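Local coordinates for protein shikimate kinase (Bacteroides thetaiotaomicron, PDB 3VAA) that probably phosphorylates the 3-hydroxyl group of shikimate with ATP and magnesium, the fifth of seven steps toward chorismate, at residues 43-48 against 191-196; 110-115 against 168-173; 128-133 against 176-181. All coordinates share one frame; numbering follows the deposited sequence.

Contact 1 of 3, residues 43-48 against 191-196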
loop_
_atom_site.group_PDB
_atom_site.type_symbol
_atom_site.label_atom_id
_atom_site.label_comp_id
_atom_site.label_asym_id
_atom_site.label_seq_id
_atom_site.Cartn_x
_atom_site.Cartn_y
_atom_site.Cartn_z
ATOM N N LYS A 43 -3.377 -9.526 -2.780
ATOM C CA LYS A 43 -4.272 -10.695 -2.710
ATOM C C LYS A 43 -3.824 -11.825 -3.624
ATOM O O LYS A 43 -3.880 -12.988 -3.243
ATOM C CB LYS A 43 -5.720 -10.298 -3.022
ATOM C CG LYS A 43 -6.359 -9.468 -1.926
ATOM C CD LYS A 43 -7.823 -9.183 -2.168
ATOM C CE LYS A 43 -8.432 -8.422 -0.991
ATOM N NZ LYS A 43 -9.918 -8.279 -1.105
ATOM N N ALA A 44 -3.348 -11.479 -4.821
ATOM C CA ALA A 44 -2.878 -12.494 -5.771
ATOM C C ALA A 44 -1.575 -13.129 -5.300
ATOM O O ALA A 44 -1.363 -14.336 -5.475
ATOM C CB ALA A 44 -2.714 -11.896 -7.177
ATOM N N PHE A 45 -0.717 -12.320 -4.680
ATOM C CA PHE A 45 0.567 -12.796 -4.161
ATOM C C PHE A 45 0.311 -13.732 -2.992
ATOM O O PHE A 45 0.883 -14.824 -2.932
ATOM C CB PHE A 45 1.459 -11.608 -3.733
ATOM C CG PHE A 45 2.915 -11.980 -3.506
ATOM C CD1 PHE A 45 3.636 -12.625 -4.496
ATOM C CD2 PHE A 45 3.583 -11.601 -2.349
ATOM C CE1 PHE A 45 4.985 -12.967 -4.313
ATOM C CE2 PHE A 45 4.935 -11.921 -2.166
ATOM C CZ PHE A 45 5.631 -12.607 -3.163
ATOM N N ALA A 46 -0.573 -13.321 -2.079
ATOM C CA ALA A 46 -0.906 -14.142 -0.908
ATOM C C ALA A 46 -1.491 -15.478 -1.341
ATOM O O ALA A 46 -1.112 -16.523 -0.810
ATOM C CB ALA A 46 -1.865 -13.403 0.030
ATOM N N ARG A 47 -2.416 -15.432 -2.297
ATOM C CA ARG A 47 -3.012 -16.653 -2.849
ATOM C C ARG A 47 -1.927 -17.602 -3.368
ATOM O O ARG A 47 -1.950 -18.809 -3.075
ATOM C CB ARG A 47 -4.048 -16.332 -3.946
ATOM C CG ARG A 47 -5.462 -16.049 -3.406
ATOM C CD ARG A 47 -6.568 -15.942 -4.505
ATOM N NE ARG A 47 -6.633 -14.593 -5.087
ATOM C CZ ARG A 47 -6.141 -14.216 -6.271
ATOM N NH1 ARG A 47 -6.265 -12.940 -6.647
ATOM N NH2 ARG A 47 -5.536 -15.083 -7.084
ATOM N N LYS A 48 -0.977 -17.045 -4.115
ATOM C CA LYS A 48 0.149 -17.799 -4.681
ATOM C C LYS A 48 0.994 -18.452 -3.580
ATOM O O LYS A 48 1.394 -19.615 -3.708
ATOM C CB LYS A 48 1.044 -16.852 -5.500
ATOM C CG LYS A 48 2.129 -17.540 -6.331
ATOM C CD LYS A 48 1.516 -18.352 -7.453
ATOM C CE LYS A 48 2.565 -18.861 -8.428
ATOM N NZ LYS A 48 1.922 -19.546 -9.573
ATOM N N GLN A 191 4.679 -13.740 -10.309
ATOM C CA GLN A 191 5.865 -14.563 -10.550
ATOM C C GLN A 191 7.163 -13.770 -10.438
ATOM O O GLN A 191 8.144 -14.247 -9.875
ATOM C CB GLN A 191 5.784 -15.244 -11.937
ATOM C CG GLN A 191 4.621 -16.242 -12.064
ATOM C CD GLN A 191 4.462 -16.804 -13.476
ATOM O OE1 GLN A 191 5.232 -16.471 -14.380
ATOM N NE2 GLN A 191 3.449 -17.647 -13.672
ATOM N N ARG A 192 7.167 -12.565 -10.989
ATOM C CA ARG A 192 8.339 -11.710 -10.939
ATOM C C ARG A 192 8.626 -11.267 -9.499
ATOM O O ARG A 192 9.792 -11.186 -9.066
ATOM C CB ARG A 192 8.105 -10.491 -11.807
ATOM C CG ARG A 192 9.344 -9.643 -12.047
ATOM C CD ARG A 192 9.052 -8.520 -13.041
ATOM N NE ARG A 192 8.267 -9.000 -14.189
ATOM C CZ ARG A 192 6.964 -8.773 -14.389
ATOM N NH1 ARG A 192 6.260 -8.020 -13.559
ATOM N NH2 ARG A 192 6.361 -9.283 -15.458
ATOM N N LEU A 193 7.566 -10.962 -8.765
ATOM C CA LEU A 193 7.719 -10.540 -7.374
ATOM C C LEU A 193 8.245 -11.686 -6.512
ATOM O O LEU A 193 9.124 -11.497 -5.651
ATOM C CB LEU A 193 6.397 -10.023 -6.826
ATOM C CG LEU A 193 6.492 -9.436 -5.423
ATOM C CD1 LEU A 193 7.498 -8.272 -5.406
ATOM C CD2 LEU A 193 5.114 -8.992 -4.973
ATOM N N GLN A 194 7.709 -12.873 -6.751
ATOM C CA GLN A 194 8.131 -14.066 -6.052
ATOM C C GLN A 194 9.621 -14.316 -6.307
ATOM O O GLN A 194 10.357 -14.702 -5.397
ATOM C CB GLN A 194 7.268 -15.249 -6.501
ATOM C CG GLN A 194 7.419 -16.515 -5.692
ATOM C CD GLN A 194 6.367 -17.562 -6.050
ATOM O OE1 GLN A 194 5.645 -17.432 -7.044
ATOM N NE2 GLN A 194 6.278 -18.603 -5.238
ATOM N N GLU A 195 10.070 -14.070 -7.536
ATOM C CA GLU A 195 11.474 -14.260 -7.878
ATOM C C GLU A 195 12.344 -13.204 -7.185
ATOM O O GLU A 195 13.383 -13.537 -6.592
ATOM C CB GLU A 195 11.665 -14.226 -9.402
ATOM C CG GLU A 195 13.076 -14.595 -9.875
ATOM C CD GLU A 195 13.183 -14.737 -11.398
ATOM O OE1 GLU A 195 12.130 -14.751 -12.078
ATOM O OE2 GLU A 195 14.322 -14.843 -11.911
ATOM N N LEU A 196 11.913 -11.946 -7.244
ATOM C CA LEU A 196 12.645 -10.833 -6.623
ATOM C C LEU A 196 12.840 -11.050 -5.122
ATOM O O LEU A 196 13.914 -10.785 -4.584
ATOM C CB LEU A 196 11.905 -9.503 -6.860
ATOM C CG LEU A 196 12.560 -8.211 -6.336
ATOM C CD1 LEU A 196 13.891 -7.916 -7.048
ATOM C CD2 LEU A 196 11.592 -7.014 -6.467
#

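Contact 2 of 3, residues 110-115 against 168-173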
loop_
_atom_site.group_PDB
_atom_site.type_symbol
_atom_site.label_atom_id
_atom_site.label_comp_id
_atom_site.label_asym_id
_atom_site.label_seq_id
_atom_site.Cartn_x
_atom_site.Cartn_y
_atom_site.Cartn_z
ATOM N N ASP A 110 8.810 5.591 12.809
ATOM C CA ASP A 110 9.873 4.826 12.144
ATOM C C ASP A 110 9.207 3.688 11.355
ATOM O O ASP A 110 9.789 2.614 11.180
ATOM C CB ASP A 110 10.838 4.223 13.180
ATOM C CG ASP A 110 10.136 3.299 14.181
ATOM O OD1 ASP A 110 8.885 3.371 14.310
ATOM O OD2 ASP A 110 10.853 2.511 14.858
ATOM N N ASN A 111 7.999 3.929 10.855
ATOM C CA ASN A 111 7.214 2.861 10.207
ATOM C C ASN A 111 7.948 2.118 9.093
ATOM O O ASN A 111 7.867 0.895 9.020
ATOM C CB ASN A 111 5.897 3.419 9.667
ATOM C CG ASN A 111 4.878 3.772 10.767
ATOM O OD1 ASN A 111 5.078 3.513 11.961
ATOM N ND2 ASN A 111 3.758 4.375 10.343
ATOM N N MET A 112 8.646 2.849 8.226
ATOM C CA MET A 112 9.343 2.201 7.110
ATOM C C MET A 112 10.524 1.398 7.631
ATOM O O MET A 112 10.718 0.253 7.239
ATOM C CB MET A 112 9.798 3.202 6.050
ATOM C CG MET A 112 10.443 2.535 4.791
ATOM S SD MET A 112 9.377 1.331 3.953
ATOM C CE MET A 112 8.025 2.313 4.093
ATOM N N GLU A 113 11.289 1.986 8.545
ATOM C CA GLU A 113 12.442 1.318 9.117
ATOM C C GLU A 113 11.974 0.062 9.867
ATOM O O GLU A 113 12.615 -0.997 9.805
ATOM C CB GLU A 113 13.179 2.298 10.024
ATOM C CG GLU A 113 14.345 1.756 10.794
ATOM C CD GLU A 113 14.871 2.785 11.789
ATOM O OE1 GLU A 113 15.665 3.658 11.384
ATOM O OE2 GLU A 113 14.485 2.717 12.977
ATOM N N PHE A 114 10.834 0.176 10.547
ATOM C CA PHE A 114 10.268 -0.932 11.301
ATOM C C PHE A 114 9.823 -2.072 10.398
ATOM O O PHE A 114 10.152 -3.248 10.639
ATOM C CB PHE A 114 9.153 -0.426 12.209
ATOM C CG PHE A 114 8.423 -1.515 12.930
ATOM C CD1 PHE A 114 8.988 -2.126 14.039
ATOM C CD2 PHE A 114 7.169 -1.905 12.516
ATOM C CE1 PHE A 114 8.308 -3.149 14.706
ATOM C CE2 PHE A 114 6.468 -2.912 13.168
ATOM C CZ PHE A 114 7.041 -3.528 14.278
ATOM N N MET A 115 9.126 -1.736 9.324
ATOM C CA MET A 115 8.729 -2.732 8.351
ATOM C C MET A 115 9.985 -3.399 7.745
ATOM O O MET A 115 10.031 -4.622 7.616
ATOM C CB MET A 115 7.864 -2.101 7.260
ATOM C CG MET A 115 6.451 -1.833 7.723
ATOM S SD MET A 115 5.345 -1.274 6.422
ATOM C CE MET A 115 5.767 0.444 6.266
ATOM N N TYR A 168 8.839 5.981 0.464
ATOM C CA TYR A 168 8.603 4.786 -0.332
ATOM C C TYR A 168 9.902 4.168 -0.832
ATOM O O TYR A 168 10.067 2.939 -0.803
ATOM C CB TYR A 168 7.721 5.054 -1.551
ATOM C CG TYR A 168 6.286 5.447 -1.301
ATOM C CD1 TYR A 168 5.630 5.186 -0.087
ATOM C CD2 TYR A 168 5.546 6.008 -2.323
ATOM C CE1 TYR A 168 4.295 5.533 0.090
ATOM C CE2 TYR A 168 4.192 6.328 -2.157
ATOM C CZ TYR A 168 3.581 6.098 -0.956
ATOM O OH TYR A 168 2.258 6.454 -0.810
ATOM N N THR A 169 10.830 5.011 -1.271
ATOM C CA THR A 169 12.098 4.518 -1.832
ATOM C C THR A 169 13.061 3.886 -0.808
ATOM O O THR A 169 14.117 3.400 -1.177
ATOM C CB THR A 169 12.790 5.617 -2.666
ATOM O OG1 THR A 169 13.082 6.758 -1.840
ATOM C CG2 THR A 169 11.902 6.031 -3.839
ATOM N N GLN A 170 12.707 3.914 0.473
ATOM C CA GLN A 170 13.510 3.268 1.508
ATOM C C GLN A 170 13.156 1.784 1.633
ATOM O O GLN A 170 13.818 1.050 2.362
ATOM C CB GLN A 170 13.305 3.943 2.867
ATOM C CG GLN A 170 13.701 5.389 2.934
ATOM C CD GLN A 170 13.320 6.030 4.275
ATOM O OE1 GLN A 170 13.129 5.338 5.285
ATOM N NE2 GLN A 170 13.205 7.357 4.287
ATOM N N ALA A 171 12.107 1.347 0.937
ATOM C CA ALA A 171 11.729 -0.055 0.944
ATOM C C ALA A 171 12.901 -0.914 0.461
ATOM O O ALA A 171 13.612 -0.538 -0.473
ATOM C CB ALA A 171 10.506 -0.280 0.035
ATOM N N GLN A 172 13.110 -2.058 1.104
ATOM C CA GLN A 172 14.174 -2.967 0.682
ATOM C C GLN A 172 14.032 -3.350 -0.777
ATOM O O GLN A 172 15.029 -3.431 -1.505
ATOM C CB GLN A 172 14.184 -4.244 1.520
ATOM C CG GLN A 172 15.295 -5.200 1.075
ATOM C CD GLN A 172 15.384 -6.473 1.888
ATOM O OE1 GLN A 172 14.530 -6.765 2.724
ATOM N NE2 GLN A 172 16.434 -7.251 1.632
ATOM N N TYR A 173 12.792 -3.585 -1.217
ATOM C CA TYR A 173 12.532 -3.996 -2.584
ATOM C C TYR A 173 11.681 -2.978 -3.320
ATOM O O TYR A 173 10.709 -2.466 -2.760
ATOM C CB TYR A 173 11.785 -5.325 -2.606
ATOM C CG TYR A 173 12.490 -6.463 -1.928
ATOM C CD1 TYR A 173 13.480 -7.187 -2.588
ATOM C CD2 TYR A 173 12.146 -6.847 -0.638
ATOM C CE1 TYR A 173 14.122 -8.245 -1.962
ATOM C CE2 TYR A 173 12.773 -7.903 -0.015
ATOM C CZ TYR A 173 13.760 -8.597 -0.683
ATOM O OH TYR A 173 14.381 -9.654 -0.066
#

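Contact 3 of 3, residues 128-133 against 176-181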
loop_
_atom_site.group_PDB
_atom_site.type_symbol
_atom_site.label_atom_id
_atom_site.label_comp_id
_atom_site.label_asym_id
_atom_site.label_seq_id
_atom_site.Cartn_x
_atom_site.Cartn_y
_atom_site.Cartn_z
ATOM N N PRO A 128 3.411 7.626 -13.010
ATOM C CA PRO A 128 2.253 8.513 -12.865
ATOM C C PRO A 128 1.236 8.416 -14.014
ATOM O O PRO A 128 0.059 8.638 -13.785
ATOM C CB PRO A 128 2.869 9.911 -12.781
ATOM C CG PRO A 128 4.284 9.742 -12.612
ATOM C CD PRO A 128 4.684 8.327 -12.818
ATOM N N ASP A 129 1.670 8.088 -15.231
ATOM C CA ASP A 129 0.727 7.938 -16.343
ATOM C C ASP A 129 -0.233 6.810 -16.032
ATOM O O ASP A 129 -1.414 6.886 -16.366
ATOM C CB ASP A 129 1.446 7.642 -17.672
ATOM C CG ASP A 129 2.256 8.828 -18.189
ATOM O OD1 ASP A 129 2.045 9.969 -17.705
ATOM O OD2 ASP A 129 3.111 8.617 -19.088
ATOM N N VAL A 130 0.280 5.757 -15.389
ATOM C CA VAL A 130 -0.535 4.603 -15.043
ATOM C C VAL A 130 -1.396 4.927 -13.844
ATOM O O VAL A 130 -2.565 4.556 -13.821
ATOM C CB VAL A 130 0.315 3.340 -14.798
ATOM C CG1 VAL A 130 -0.580 2.206 -14.291
ATOM C CG2 VAL A 130 1.074 2.942 -16.085
ATOM N N LEU A 131 -0.832 5.615 -12.833
ATOM C CA LEU A 131 -1.642 6.033 -11.677
ATOM C C LEU A 131 -2.796 6.940 -12.135
ATOM O O LEU A 131 -3.938 6.811 -11.655
ATOM C CB LEU A 131 -0.778 6.755 -10.635
ATOM C CG LEU A 131 0.200 5.870 -9.881
ATOM C CD1 LEU A 131 1.031 6.717 -8.941
ATOM C CD2 LEU A 131 -0.547 4.749 -9.101
ATOM N N PHE A 132 -2.482 7.849 -13.066
ATOM C CA PHE A 132 -3.459 8.780 -13.644
ATOM C C PHE A 132 -4.620 8.007 -14.252
ATOM O O PHE A 132 -5.801 8.250 -13.915
ATOM C CB PHE A 132 -2.759 9.687 -14.673
ATOM C CG PHE A 132 -3.676 10.659 -15.380
ATOM C CD1 PHE A 132 -4.025 11.871 -14.781
ATOM C CD2 PHE A 132 -4.157 10.380 -16.647
ATOM C CE1 PHE A 132 -4.855 12.780 -15.426
ATOM C CE2 PHE A 132 -4.990 11.295 -17.309
ATOM C CZ PHE A 132 -5.340 12.497 -16.687
ATOM N N ARG A 133 -4.312 7.071 -15.141
ATOM C CA ARG A 133 -5.377 6.264 -15.754
ATOM C C ARG A 133 -6.206 5.511 -14.715
ATOM O O ARG A 133 -7.441 5.591 -14.706
ATOM C CB ARG A 133 -4.776 5.262 -16.726
ATOM C CG ARG A 133 -5.806 4.501 -17.544
ATOM C CD ARG A 133 -5.080 3.522 -18.419
ATOM N NE ARG A 133 -4.482 2.471 -17.599
ATOM C CZ ARG A 133 -3.300 1.904 -17.818
ATOM N NH1 ARG A 133 -2.524 2.310 -18.810
ATOM N NH2 ARG A 133 -2.875 0.947 -17.012
ATOM N N ASN A 176 8.200 -2.771 -10.040
ATOM C CA ASN A 176 7.350 -2.065 -11.006
ATOM C C ASN A 176 5.995 -2.764 -11.091
ATOM O O ASN A 176 5.893 -3.934 -11.501
ATOM C CB ASN A 176 8.050 -1.958 -12.369
ATOM C CG ASN A 176 7.186 -1.298 -13.429
ATOM O OD1 ASN A 176 6.009 -1.630 -13.581
ATOM N ND2 ASN A 176 7.785 -0.379 -14.201
ATOM N N ALA A 177 4.952 -2.041 -10.689
ATOM C CA ALA A 177 3.613 -2.574 -10.634
ATOM C C ALA A 177 2.706 -1.943 -11.705
ATOM O O ALA A 177 1.493 -1.876 -11.526
ATOM C CB ALA A 177 3.042 -2.357 -9.214
ATOM N N ASP A 178 3.315 -1.493 -12.813
ATOM C CA ASP A 178 2.577 -0.862 -13.922
ATOM C C ASP A 178 1.573 -1.784 -14.574
ATOM O O ASP A 178 0.554 -1.313 -15.088
ATOM C CB ASP A 178 3.515 -0.411 -15.053
ATOM C CG ASP A 178 4.372 0.796 -14.691
ATOM O OD1 ASP A 178 4.012 1.527 -13.751
ATOM O OD2 ASP A 178 5.399 1.021 -15.389
ATOM N N GLU A 179 1.848 -3.090 -14.571
ATOM C CA GLU A 179 1.026 -4.029 -15.333
ATOM C C GLU A 179 0.259 -4.984 -14.457
ATOM O O GLU A 179 0.767 -6.024 -14.069
ATOM C CB GLU A 179 1.908 -4.778 -16.355
ATOM C CG GLU A 179 2.515 -3.833 -17.412
ATOM C CD GLU A 179 3.139 -4.550 -18.611
ATOM O OE1 GLU A 179 3.881 -5.534 -18.400
ATOM O OE2 GLU A 179 2.904 -4.092 -19.762
ATOM N N LEU A 180 -0.979 -4.597 -14.126
ATOM C CA LEU A 180 -1.860 -5.409 -13.283
ATOM C C LEU A 180 -3.262 -5.333 -13.836
ATOM O O LEU A 180 -4.257 -5.507 -13.108
ATOM C CB LEU A 180 -1.846 -4.884 -11.834
ATOM C CG LEU A 180 -0.531 -4.940 -11.058
ATOM C CD1 LEU A 180 -0.684 -4.179 -9.752
ATOM C CD2 LEU A 180 -0.080 -6.375 -10.802
ATOM N N GLU A 181 -3.349 -5.156 -15.150
ATOM C CA GLU A 181 -4.633 -4.895 -15.800
ATOM C C GLU A 181 -5.432 -6.086 -16.343
ATOM O O GLU A 181 -6.507 -5.874 -16.905
ATOM C CB GLU A 181 -4.438 -3.805 -16.859
ATOM C CG GLU A 181 -4.647 -2.362 -16.355
ATOM C CD GLU A 181 -3.659 -1.827 -15.312
ATOM O OE1 GLU A 181 -2.606 -2.441 -15.036
ATOM O OE2 GLU A 181 -3.951 -0.730 -14.785
HETATM O O HOH W 1 -5.953 0.762 -15.766
HETATM O O HOH W 2 -0.647 -0.589 -17.343
#

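Contact 1 of 3, residues 43-48 against 191-196
F45 and L193 meet in a helix-on-helix contact within the P-loop kinase fold, where the helix that follows the Walker A loop (38-49) packs against the last long helix of the chain (183-196). The two segments cross at -66° with their axes 10.6 Å apart, and F45 and Q194 have the nearest CA atoms.

The F45 ring does most of the work. Its CG stands anti to the backbone N (chi1 -166°), which carries the ring across to the C-terminal helix. There the CD2 methyl of L193 sits almost exactly over the middle of one face, 3.8 Å from the ring centroid and 2° off the normal, a clear CH-pi contact. L193 CG comes in near the CZ and CE1 corner, so both the branch point and one methyl of the leucine lie against the phenylalanine. At the ring's edge, in its plane, lies Q194 CA, and F45 CE1 comes within 3.9 Å of Q194 CB. V190, one turn earlier on the same helix, and L197, just beyond its end, also touch F45, which is buried.

Toward solvent the contact becomes mixed. K48 bends at chi2 and passes across the extended Q194 at about a right angle, laying its aliphatic chain against the amide oxygen. Its ammonium is engaged elsewhere, in a salt bridge from NZ to E187 on the same C-terminal helix, and Q194 NE2 turns to the terminal carboxylate of L199. What K48 gives Q194 is therefore carbon: CG lies 3.6 Å from Q194 OE1, and CE lies 3.7 Å from that same oxygen.

Contact 2 of 3, residues 110-115 against 168-173
M112, on the first turn of helix 111-118, reaches over to Q170 and A171 in the type I beta turn from Y168 to A171, between helix 150-168 and strand 173-176. The packed side belongs to the methionine. Its CG is anti to the backbone N (chi1 -175°), and bends at chi2 and chi3 then fold the thioether inward, bringing SD 4.1 Å from A171 CA and 4.4 Å from A171 CB. T31 and T121, on neighbouring strands of the central sheet, also touch M112, and T121 and F123 touch A171, so this half is closed over by the sheet.

The outer half is looser. Q170 is exposed and lies obliquely to M112, meeting it mainly through carbon: its CB is 3.7 Å from M112 CG. Its OE1 stays 3.9 Å from that same CG, while NE2 is bonded to the backbone oxygen of P166.

Nothing polar joins the two segments directly. N116, one turn after M112 on the same helix, does bond to this loop, its side chain pairing with Q170 O and Q172 N. The chemistry implies a division of labour: M112 supplies apolar filling, while N116 probably helps to hold the loop in place.

Contact 3 of 3, residues 128-133 against 176-181
R133 and E181 form a surface salt bridge between helix 128-137, which follows the fourth strand in chain order of the parallel sheet, and the loop that leads from edge strand 173-176 into helix 183-196. An Asx turn at N176 opens that loop.

The direct bond runs from R133 NH2 to E181 OE2, 3.0 Å long with an N-H...O angle of 151°. On the arginine side the oxygen lies at the guanidinium edge, close to its plane, though the bond is somewhat bent. On the glutamate side NH2 comes from above the carboxylate, whose plane stands 84° to that of the guanidinium. Two waters complete the join. Water 1 accepts from R133 NE and donates to E181 OE2, while water 2 accepts from R133 NH2 and donates to D178 O. E181 OE2 thus takes part in three interactions, the third being a salt bridge with NE of R134. Its other oxygen, OE1, faces back to its own loop and accepts from L180 N at 2.9 Å, which should hold the carboxylate in its rotation.

D178 is satisfied from its own loop and from the start of the helix. Its backbone N donates to N176 OD1, the Asx bond, at 2.8 Å, and N176 ND2 returns a bond to D178 OD2 from above the carboxylate plane. D178 OD1 takes the backbone N of H127, just ahead of the helix, and so ties the loop to its start.

Between these polar groups V130 supplies the apolar part. With CG1 anti to the backbone N (chi1 174°), its two methyls touch different parts of the aspartate: CG1 lies 3.8 Å from D178 O, and CG2 lies 4.0 Å from D178 OD1.

Overall arrangement
All three contacts bring the C-terminal part of the chain, from the end of helix 150-168 through strand 173-176 to helix 183-196, against earlier elements around the five-stranded parallel sheet. Along the chain contact 1 encloses the other two, joining helix 38-49 to helix 183-196, whereas contacts 2 and 3 interleave. Their later segments, 168-173 and 176-181, lie at the two ends of edge strand 173-176, with contact centres about 21 Å apart. Contact 1 is about 19 Å from contact 2, centre to centre, touching it where L196 meets Y173, and about 18 Å from contact 3. Together they place the last strand and helix beside helices 38-49, 111-118 and 128-137 of the same domain.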